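PDB 6KHO: tryptophan decarboxylase 1 from Oryza sativa subsp. japonica, which decarboxylates L-tryptophan to tryptamine and 5-hydroxy-L-tryptophan to serotonin, using pyridoxal 5'-phosphate as cofactor and working as a homodimer. Local coordinates for residues E251-D256 and A289-W294; K219-A224 and A229-I234; L180-A185 and P263-A268. All coordinates share one frame; numbering follows the deposited sequence.

Contact 1: E251-D256 and A289-W294; sequences EAMQAD and ARFAAW
Met253, on a turn of helix 246-258, faces Phe291 in the loop between helix 281-289 and strand 294-298, and the CA atoms of the two lie 8.0 Å apart, the closest pair of CA atoms across the contact. Segment 289-294 changes direction directly after Phe291: at Ala292, positive phi and two bonds back into the last turn of the helix make a Schellman motif. The first torsion (-49°) swings the Phe291 ring away from its carbonyl and out toward the helix. Met253 CB sits over one face of that ring, 4.0 Å from its centroid and offset toward the rim, in a CH-pi contact; the closest carbon pair is Met253 CB to Phe291 CE2, at 3.7 Å. Further along, the Met253 chain runs out through CG to SD beside the ring. Met253 SD stands 4.7 Å from the Phe291 centroid and 43° off the ring normal, an oblique Met-aromatic contact. A bend at chi3 (-91°) then turns the methyl back to the ring, Met253 CE lying 4.1 Å from both Phe291 CD2 and CE2. The far end of the ring reaches the helix backbone, where Phe291 CZ lies 3.6 Å from Gln254 N, again at a slant. Met253 also touches Val287 of helix 281-289 and Tyr208 of strand 205-210, which places the contact between two helices and the central sheet of the large domain, away from the cofactor. No hydrogen bond spans the two segments. Their cohesion therefore rests on dispersion between the aromatic face and a polarisable thioether chain, and on the fit of the ring against the helix turn.

Contact 2: K219-A224 and A229-I234; sequences KACRLA and ANIRSI
Helix 215-223 and strand 231-234 come closest at Cys221 and Ile231, whose CA atoms are 7.5 Å apart. They are the last two elements of a beta-alpha-beta crossover that starts with strand 205-210; strand 231-234 is an edge strand of the large-domain sheet within this chain and runs parallel to 205-210. Ile231 supplies the strand's side of the contact. Its CG1 branch is extended (chi2 167°), carrying CD1 toward the helix, and Ile231 CD1 meets Cys221 CB at 3.7 Å. The same methyl touches the aliphatic stem of the next residue, with Arg222 CG 3.9 Å from Ile231 CD1, the two side chains crossing at about a right angle. Beyond that stem Arg222 bends at chi3, and one face of its guanidinium lies over Lys219 CA. Both Cys221 and Ile231 also touch Val207 of strand 205-210. The helix also belongs to the dimer interface: Arg187 of the second subunit bonds to the carbonyl oxygens of Arg222 and Leu223, and Lys219 NZ bonds to Gln377 O of that subunit. On the strand, Arg232 curls back to the 3-10 turn before it: Arg232 NH1 donates to Ala229 O at 2.6 Å with an N-H...O angle of 151°, the oxygen lying in the guanidinium plane.

Contact 3: L180-A185 and P263-A268; sequences LVTLVA and PTYVCA
The buried layer between helix 175-194 and the central sheet of the large domain holds this contact, in which Tyr265 of strand 262-269 is gripped at its hydroxyl and over its face by Thr182 and Leu183. Tyr265 OH donates a hydrogen bond to Thr182 OG1, 2.7 Å away and near the plane of the ring. Thr182 OG1 is placed for this by chi1 of 57°, which sets it between the backbone N and the carbonyl carbon; it also bonds to the carbonyl oxygens of Ala178 and Met179, one turn back in the helix. Leu183 CD2 stands over the middle of the Tyr265 ring, 3.5 Å from the centroid and 10° off the normal, a close CH-pi contact. Leu183 N comes within 3.5 Å of Tyr265 CE2, above the ring plane on the side that Leu183 covers. The indole of Trp294 lies parallel to the ring on the opposite face, so the phenol is held flat and its hydroxyl anchored. Thr175 and Ser176, which bind pyridoxal 5'-phosphate, begin this same helix. Helices packed on a mixed, seven-stranded, largely parallel sheet form the large domain of fold-type I PLP enzymes, the class of the group II decarboxylases.

From the N terminus, the chain first passes residues 180-185, which open contact 3. Contact 2 opens and closes entirely within the span of contact 3, as a local return from helix 215-223 to strand 231-234. Helix 246-258 then opens contact 1 before strand 262-269 closes contact 3, so contacts 1 and 3 cross; contact 1 closes at 289-294. Contacts 2 and 3 share one face of the sheet, where Leu183 CD1 packs on Ala220 CB and Cys221 N, while helix 246-258 covers the other. A salt bridge, Asp256 OD2 to Arg232 NE at 3.0 Å, joins contacts 1 and 2, and probable backbone hydrogen bonds of Trp294 with Thr264 and Val266, between neighbouring strands, join contacts 1 and 3.

Contact 1: E251-D256 and A289-W294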
loop_
_atom_site.group_PDB
_atom_site.type_symbol
_atom_site.label_atom_id
_atom_site.label_comp_id
_atom_site.label_asym_id
_atom_site.label_seq_id
_atom_site.Cartn_x
_atom_site.Cartn_y
_atom_site.Cartn_z
ATOM N N GLU A 251 -27.621 0.846 -23.817
ATOM C CA GLU A 251 -28.414 -0.343 -24.100
ATOM C C GLU A 251 -28.179 -1.427 -23.051
ATOM O O GLU A 251 -29.133 -2.051 -22.573
ATOM C CB GLU A 251 -28.090 -0.841 -25.506
ATOM C CG GLU A 251 -28.532 -2.244 -25.783
ATOM C CD GLU A 251 -27.863 -2.808 -27.021
ATOM O OE1 GLU A 251 -28.306 -3.875 -27.504
ATOM O OE2 GLU A 251 -26.884 -2.184 -27.502
ATOM N N ALA A 252 -26.921 -1.634 -22.641
ATOM C CA ALA A 252 -26.632 -2.639 -21.621
ATOM C C ALA A 252 -27.276 -2.284 -20.284
ATOM O O ALA A 252 -27.853 -3.148 -19.612
ATOM C CB ALA A 252 -25.116 -2.797 -21.446
ATOM N N MET A 253 -27.165 -1.018 -19.868
ATOM C CA MET A 253 -27.700 -0.617 -18.569
ATOM C C MET A 253 -29.226 -0.635 -18.571
ATOM O O MET A 253 -29.849 -1.039 -17.579
ATOM C CB MET A 253 -27.191 0.776 -18.194
ATOM C CG MET A 253 -25.676 0.870 -17.969
ATOM S SD MET A 253 -25.296 2.323 -16.978
ATOM C CE MET A 253 -25.039 3.483 -18.182
ATOM N N GLN A 254 -29.840 -0.182 -19.668
ATOM C CA GLN A 254 -31.300 -0.213 -19.778
ATOM C C GLN A 254 -31.821 -1.649 -19.736
ATOM O O GLN A 254 -32.789 -1.956 -19.026
ATOM C CB GLN A 254 -31.740 0.497 -21.065
ATOM C CG GLN A 254 -33.250 0.789 -21.155
ATOM C CD GLN A 254 -33.760 1.590 -19.976
ATOM O OE1 GLN A 254 -34.325 1.037 -19.028
ATOM N NE2 GLN A 254 -33.563 2.899 -20.024
ATOM N N ALA A 255 -31.178 -2.548 -20.486
ATOM C CA ALA A 255 -31.591 -3.947 -20.470
ATOM C C ALA A 255 -31.541 -4.522 -19.061
ATOM O O ALA A 255 -32.435 -5.277 -18.658
ATOM C CB ALA A 255 -30.712 -4.764 -21.416
ATOM N N ASP A 256 -30.504 -4.175 -18.291
ATOM C CA ASP A 256 -30.422 -4.641 -16.909
ATOM C C ASP A 256 -31.540 -4.047 -16.059
ATOM O O ASP A 256 -32.158 -4.751 -15.247
ATOM C CB ASP A 256 -29.053 -4.291 -16.312
ATOM C CG ASP A 256 -27.952 -5.230 -16.779
ATOM O OD1 ASP A 256 -28.281 -6.277 -17.379
ATOM O OD2 ASP A 256 -26.758 -4.925 -16.550
ATOM N N ALA A 289 -26.271 8.743 -15.474
ATOM C CA ALA A 289 -27.165 9.542 -14.649
ATOM C C ALA A 289 -28.624 9.126 -14.814
ATOM O O ALA A 289 -29.423 9.341 -13.901
ATOM C CB ALA A 289 -26.993 11.021 -14.979
ATOM N N ARG A 290 -28.982 8.515 -15.945
ATOM C CA ARG A 290 -30.328 7.979 -16.109
ATOM C C ARG A 290 -30.641 6.914 -15.073
ATOM O O ARG A 290 -31.817 6.664 -14.790
ATOM C CB ARG A 290 -30.500 7.392 -17.516
ATOM C CG ARG A 290 -30.180 8.351 -18.653
ATOM C CD ARG A 290 -30.980 8.015 -19.909
ATOM N NE ARG A 290 -31.051 9.158 -20.817
ATOM C CZ ARG A 290 -32.155 9.868 -21.043
ATOM N NH1 ARG A 290 -33.288 9.551 -20.426
ATOM N NH2 ARG A 290 -32.129 10.897 -21.884
ATOM N N PHE A 291 -29.613 6.277 -14.508
ATOM C CA PHE A 291 -29.793 5.213 -13.537
ATOM C C PHE A 291 -29.260 5.563 -12.155
ATOM O O PHE A 291 -29.336 4.725 -11.250
ATOM C CB PHE A 291 -29.127 3.933 -14.056
ATOM C CG PHE A 291 -29.513 3.611 -15.467
ATOM C CD1 PHE A 291 -30.635 2.846 -15.729
ATOM C CD2 PHE A 291 -28.786 4.115 -16.530
ATOM C CE1 PHE A 291 -31.013 2.572 -17.041
ATOM C CE2 PHE A 291 -29.145 3.850 -17.830
ATOM C CZ PHE A 291 -30.262 3.076 -18.095
ATOM N N ALA A 292 -28.762 6.787 -11.963
ATOM C CA ALA A 292 -28.106 7.214 -10.724
ATOM C C ALA A 292 -26.900 6.336 -10.403
ATOM O O ALA A 292 -26.600 6.074 -9.240
ATOM C CB ALA A 292 -29.079 7.240 -9.539
ATOM N N ALA A 293 -26.211 5.854 -11.429
ATOM C CA ALA A 293 -25.074 4.981 -11.184
ATOM C C ALA A 293 -23.824 5.814 -10.903
ATOM O O ALA A 293 -23.652 6.911 -11.442
ATOM C CB ALA A 293 -24.842 4.063 -12.385
ATOM N N TRP A 294 -22.948 5.280 -10.048
ATOM C CA TRP A 294 -21.657 5.913 -9.798
ATOM C C TRP A 294 -20.792 5.854 -11.054
ATOM O O TRP A 294 -20.741 4.827 -11.739
ATOM C CB TRP A 294 -20.954 5.193 -8.647
ATOM C CG TRP A 294 -19.733 5.844 -8.096
ATOM C CD1 TRP A 294 -18.505 5.952 -8.692
ATOM C CD2 TRP A 294 -19.599 6.410 -6.791
ATOM N NE1 TRP A 294 -17.626 6.594 -7.843
ATOM C CE2 TRP A 294 -18.272 6.877 -6.669
ATOM C CE3 TRP A 294 -20.481 6.583 -5.714
ATOM C CZ2 TRP A 294 -17.805 7.517 -5.513
ATOM C CZ3 TRP A 294 -20.009 7.206 -4.562
ATOM C CH2 TRP A 294 -18.684 7.655 -4.470
#

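Contact 2: K219-A224 and A229-I234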
loop_
_atom_site.group_PDB
_atom_site.type_symbol
_atom_site.label_atom_id
_atom_site.label_comp_id
_atom_site.label_asym_id
_atom_site.label_seq_id
_atom_site.Cartn_x
_atom_site.Cartn_y
_atom_site.Cartn_z
ATOM N N LYS A 219 -11.397 -7.363 -11.105
ATOM C CA LYS A 219 -10.999 -8.024 -9.869
ATOM C C LYS A 219 -11.514 -7.273 -8.643
ATOM O O LYS A 219 -11.980 -7.895 -7.682
ATOM C CB LYS A 219 -9.476 -8.163 -9.826
ATOM C CG LYS A 219 -8.940 -8.703 -8.514
ATOM C CD LYS A 219 -7.431 -8.935 -8.580
ATOM C CE LYS A 219 -6.839 -9.023 -7.184
ATOM N NZ LYS A 219 -5.363 -8.923 -7.223
ATOM N N ALA A 220 -11.440 -5.937 -8.659
ATOM C CA ALA A 220 -11.982 -5.145 -7.556
ATOM C C ALA A 220 -13.487 -5.370 -7.399
ATOM O O ALA A 220 -14.003 -5.444 -6.274
ATOM C CB ALA A 220 -11.668 -3.664 -7.786
ATOM N N CYS A 221 -14.204 -5.480 -8.518
ATOM C CA CYS A 221 -15.625 -5.825 -8.469
ATOM C C CYS A 221 -15.848 -7.127 -7.709
ATOM O O CYS A 221 -16.672 -7.191 -6.786
ATOM C CB CYS A 221 -16.184 -5.926 -9.887
ATOM S SG CYS A 221 -16.269 -4.358 -10.738
ATOM N N ARG A 222 -15.085 -8.168 -8.058
ATOM C CA ARG A 222 -15.211 -9.448 -7.364
ATOM C C ARG A 222 -14.847 -9.322 -5.889
ATOM O O ARG A 222 -15.514 -9.913 -5.028
ATOM C CB ARG A 222 -14.353 -10.505 -8.067
ATOM C CG ARG A 222 -14.781 -10.717 -9.546
ATOM C CD ARG A 222 -14.052 -11.869 -10.271
ATOM N NE ARG A 222 -12.672 -12.051 -9.819
ATOM C CZ ARG A 222 -11.584 -11.736 -10.523
ATOM N NH1 ARG A 222 -11.695 -11.217 -11.742
ATOM N NH2 ARG A 222 -10.375 -11.944 -10.004
ATOM N N LEU A 223 -13.803 -8.546 -5.574
ATOM C CA LEU A 223 -13.432 -8.325 -4.177
ATOM C C LEU A 223 -14.599 -7.755 -3.380
ATOM O O LEU A 223 -14.893 -8.208 -2.263
ATOM C CB LEU A 223 -12.236 -7.373 -4.097
ATOM C CG LEU A 223 -10.829 -7.906 -4.415
ATOM C CD1 LEU A 223 -9.798 -6.791 -4.282
ATOM C CD2 LEU A 223 -10.458 -9.075 -3.511
ATOM N N ALA A 224 -15.248 -6.724 -3.922
ATOM C CA ALA A 224 -16.358 -6.056 -3.250
ATOM C C ALA A 224 -17.638 -6.888 -3.232
ATOM O O ALA A 224 -18.628 -6.458 -2.626
ATOM C CB ALA A 224 -16.628 -4.704 -3.917
ATOM N N ALA A 229 -21.684 -12.768 -12.864
ATOM C CA ALA A 229 -22.656 -12.731 -13.953
ATOM C C ALA A 229 -23.167 -11.323 -14.238
ATOM O O ALA A 229 -23.725 -11.085 -15.310
ATOM C CB ALA A 229 -23.835 -13.646 -13.637
ATOM N N ASN A 230 -22.988 -10.387 -13.307
ATOM C CA ASN A 230 -23.491 -9.030 -13.452
ATOM C C ASN A 230 -22.383 -8.009 -13.695
ATOM O O ASN A 230 -22.656 -6.804 -13.706
ATOM C CB ASN A 230 -24.305 -8.651 -12.212
ATOM C CG ASN A 230 -25.511 -9.547 -12.021
ATOM O OD1 ASN A 230 -26.021 -10.119 -12.980
ATOM N ND2 ASN A 230 -25.974 -9.672 -10.784
ATOM N N ILE A 231 -21.144 -8.458 -13.896
ATOM C CA ILE A 231 -20.033 -7.573 -14.229
ATOM C C ILE A 231 -19.947 -7.508 -15.752
ATOM O O ILE A 231 -19.453 -8.433 -16.395
ATOM C CB ILE A 231 -18.725 -8.057 -13.601
ATOM C CG1 ILE A 231 -18.868 -8.120 -12.084
ATOM C CG2 ILE A 231 -17.591 -7.144 -13.982
ATOM C CD1 ILE A 231 -17.747 -8.870 -11.387
ATOM N N ARG A 232 -20.417 -6.399 -16.328
ATOM C CA ARG A 232 -20.560 -6.258 -17.776
ATOM C C ARG A 232 -19.292 -5.682 -18.391
ATOM O O ARG A 232 -18.919 -4.540 -18.097
ATOM C CB ARG A 232 -21.740 -5.350 -18.118
ATOM C CG ARG A 232 -23.040 -5.747 -17.467
ATOM C CD ARG A 232 -23.827 -6.682 -18.347
ATOM N NE ARG A 232 -25.052 -7.104 -17.678
ATOM C CZ ARG A 232 -25.182 -8.252 -17.023
ATOM N NH1 ARG A 232 -24.157 -9.101 -16.955
ATOM N NH2 ARG A 232 -26.338 -8.560 -16.446
ATOM N N SER A 233 -18.660 -6.453 -19.276
ATOM C CA SER A 233 -17.531 -5.987 -20.074
ATOM C C SER A 233 -18.055 -5.640 -21.463
ATOM O O SER A 233 -18.319 -6.528 -22.278
ATOM C CB SER A 233 -16.433 -7.045 -20.131
ATOM O OG SER A 233 -15.398 -6.643 -21.007
ATOM N N ILE A 234 -18.202 -4.351 -21.734
ATOM C CA ILE A 234 -18.876 -3.902 -22.954
ATOM C C ILE A 234 -17.894 -3.962 -24.123
ATOM O O ILE A 234 -16.797 -3.380 -24.033
ATOM C CB ILE A 234 -19.432 -2.495 -22.770
ATOM C CG1 ILE A 234 -20.487 -2.514 -21.662
ATOM C CG2 ILE A 234 -20.027 -1.970 -24.073
ATOM C CD1 ILE A 234 -21.200 -1.217 -21.495
#

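Contact 3: L180-A185 and P263-A268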
loop_
_atom_site.group_PDB
_atom_site.type_symbol
_atom_site.label_atom_id
_atom_site.label_comp_id
_atom_site.label_asym_id
_atom_site.label_seq_id
_atom_site.Cartn_x
_atom_site.Cartn_y
_atom_site.Cartn_z
ATOM N N LEU A 180 -11.600 -0.038 -5.654
ATOM C CA LEU A 180 -12.291 -0.834 -4.642
ATOM C C LEU A 180 -13.097 0.054 -3.696
ATOM O O LEU A 180 -14.250 -0.251 -3.369
ATOM C CB LEU A 180 -11.286 -1.674 -3.857
ATOM C CG LEU A 180 -11.801 -2.431 -2.625
ATOM C CD1 LEU A 180 -12.974 -3.358 -2.988
ATOM C CD2 LEU A 180 -10.694 -3.245 -1.995
ATOM N N VAL A 181 -12.503 1.155 -3.234
ATOM C CA VAL A 181 -13.216 1.941 -2.233
ATOM C C VAL A 181 -14.399 2.673 -2.871
ATOM O O VAL A 181 -15.444 2.836 -2.234
ATOM C CB VAL A 181 -12.258 2.897 -1.486
ATOM C CG1 VAL A 181 -11.139 2.113 -0.772
ATOM C CG2 VAL A 181 -11.664 3.972 -2.406
ATOM N N THR A 182 -14.280 3.109 -4.127
ATOM C CA THR A 182 -15.435 3.749 -4.754
ATOM C C THR A 182 -16.504 2.729 -5.132
ATOM O O THR A 182 -17.698 3.046 -5.086
ATOM C CB THR A 182 -15.034 4.568 -5.986
ATOM O OG1 THR A 182 -14.348 3.744 -6.947
ATOM C CG2 THR A 182 -14.158 5.752 -5.578
ATOM N N LEU A 183 -16.102 1.514 -5.520
ATOM C CA LEU A 183 -17.081 0.451 -5.733
ATOM C C LEU A 183 -17.837 0.139 -4.452
ATOM O O LEU A 183 -19.044 -0.134 -4.487
ATOM C CB LEU A 183 -16.405 -0.820 -6.248
ATOM C CG LEU A 183 -16.089 -0.888 -7.732
ATOM C CD1 LEU A 183 -14.970 -1.904 -7.959
ATOM C CD2 LEU A 183 -17.358 -1.286 -8.487
ATOM N N VAL A 184 -17.143 0.153 -3.313
ATOM C CA VAL A 184 -17.806 -0.148 -2.052
ATOM C C VAL A 184 -18.796 0.955 -1.701
ATOM O O VAL A 184 -19.920 0.681 -1.271
ATOM C CB VAL A 184 -16.770 -0.370 -0.939
ATOM C CG1 VAL A 184 -17.431 -0.255 0.434
ATOM C CG2 VAL A 184 -16.136 -1.754 -1.100
ATOM N N ALA A 185 -18.417 2.214 -1.921
ATOM C CA ALA A 185 -19.352 3.307 -1.659
ATOM C C ALA A 185 -20.582 3.209 -2.563
ATOM O O ALA A 185 -21.721 3.354 -2.102
ATOM C CB ALA A 185 -18.644 4.650 -1.830
ATOM N N PRO A 263 -28.393 -1.084 -11.902
ATOM C CA PRO A 263 -27.116 -0.556 -12.397
ATOM C C PRO A 263 -26.491 0.346 -11.348
ATOM O O PRO A 263 -27.119 1.289 -10.862
ATOM C CB PRO A 263 -27.509 0.226 -13.657
ATOM C CG PRO A 263 -28.865 -0.310 -14.026
ATOM C CD PRO A 263 -29.527 -0.653 -12.738
ATOM N N THR A 264 -25.239 0.049 -11.010
ATOM C CA THR A 264 -24.640 0.549 -9.782
ATOM C C THR A 264 -23.411 1.421 -10.003
ATOM O O THR A 264 -23.223 2.387 -9.257
ATOM C CB THR A 264 -24.290 -0.638 -8.864
ATOM O OG1 THR A 264 -25.503 -1.272 -8.418
ATOM C CG2 THR A 264 -23.468 -0.200 -7.645
ATOM N N TYR A 265 -22.613 1.157 -11.038
ATOM C CA TYR A 265 -21.274 1.733 -11.139
ATOM C C TYR A 265 -20.773 1.542 -12.561
ATOM O O TYR A 265 -20.929 0.460 -13.134
ATOM C CB TYR A 265 -20.344 1.056 -10.126
ATOM C CG TYR A 265 -18.907 1.562 -10.000
ATOM C CD1 TYR A 265 -17.969 1.357 -11.004
ATOM C CD2 TYR A 265 -18.481 2.169 -8.819
ATOM C CE1 TYR A 265 -16.635 1.793 -10.839
ATOM C CE2 TYR A 265 -17.160 2.599 -8.643
ATOM C CZ TYR A 265 -16.249 2.414 -9.653
ATOM O OH TYR A 265 -14.936 2.814 -9.443
ATOM N N VAL A 266 -20.190 2.598 -13.125
ATOM C CA VAL A 266 -19.563 2.559 -14.445
ATOM C C VAL A 266 -18.119 3.045 -14.314
ATOM O O VAL A 266 -17.865 4.081 -13.694
ATOM C CB VAL A 266 -20.321 3.437 -15.464
ATOM C CG1 VAL A 266 -19.649 3.377 -16.817
ATOM C CG2 VAL A 266 -21.813 3.030 -15.580
ATOM N N CYS A 267 -17.176 2.323 -14.923
ATOM C CA CYS A 267 -15.790 2.776 -15.013
ATOM C C CYS A 267 -15.499 3.249 -16.430
ATOM O O CYS A 267 -15.624 2.476 -17.382
ATOM C CB CYS A 267 -14.808 1.669 -14.619
ATOM S SG CYS A 267 -13.068 2.262 -14.487
ATOM N N ALA A 268 -15.126 4.514 -16.572
ATOM C CA ALA A 268 -14.639 5.062 -17.832
ATOM C C ALA A 268 -13.130 5.237 -17.739
ATOM O O ALA A 268 -12.618 5.667 -16.700
ATOM C CB ALA A 268 -15.292 6.409 -18.142
#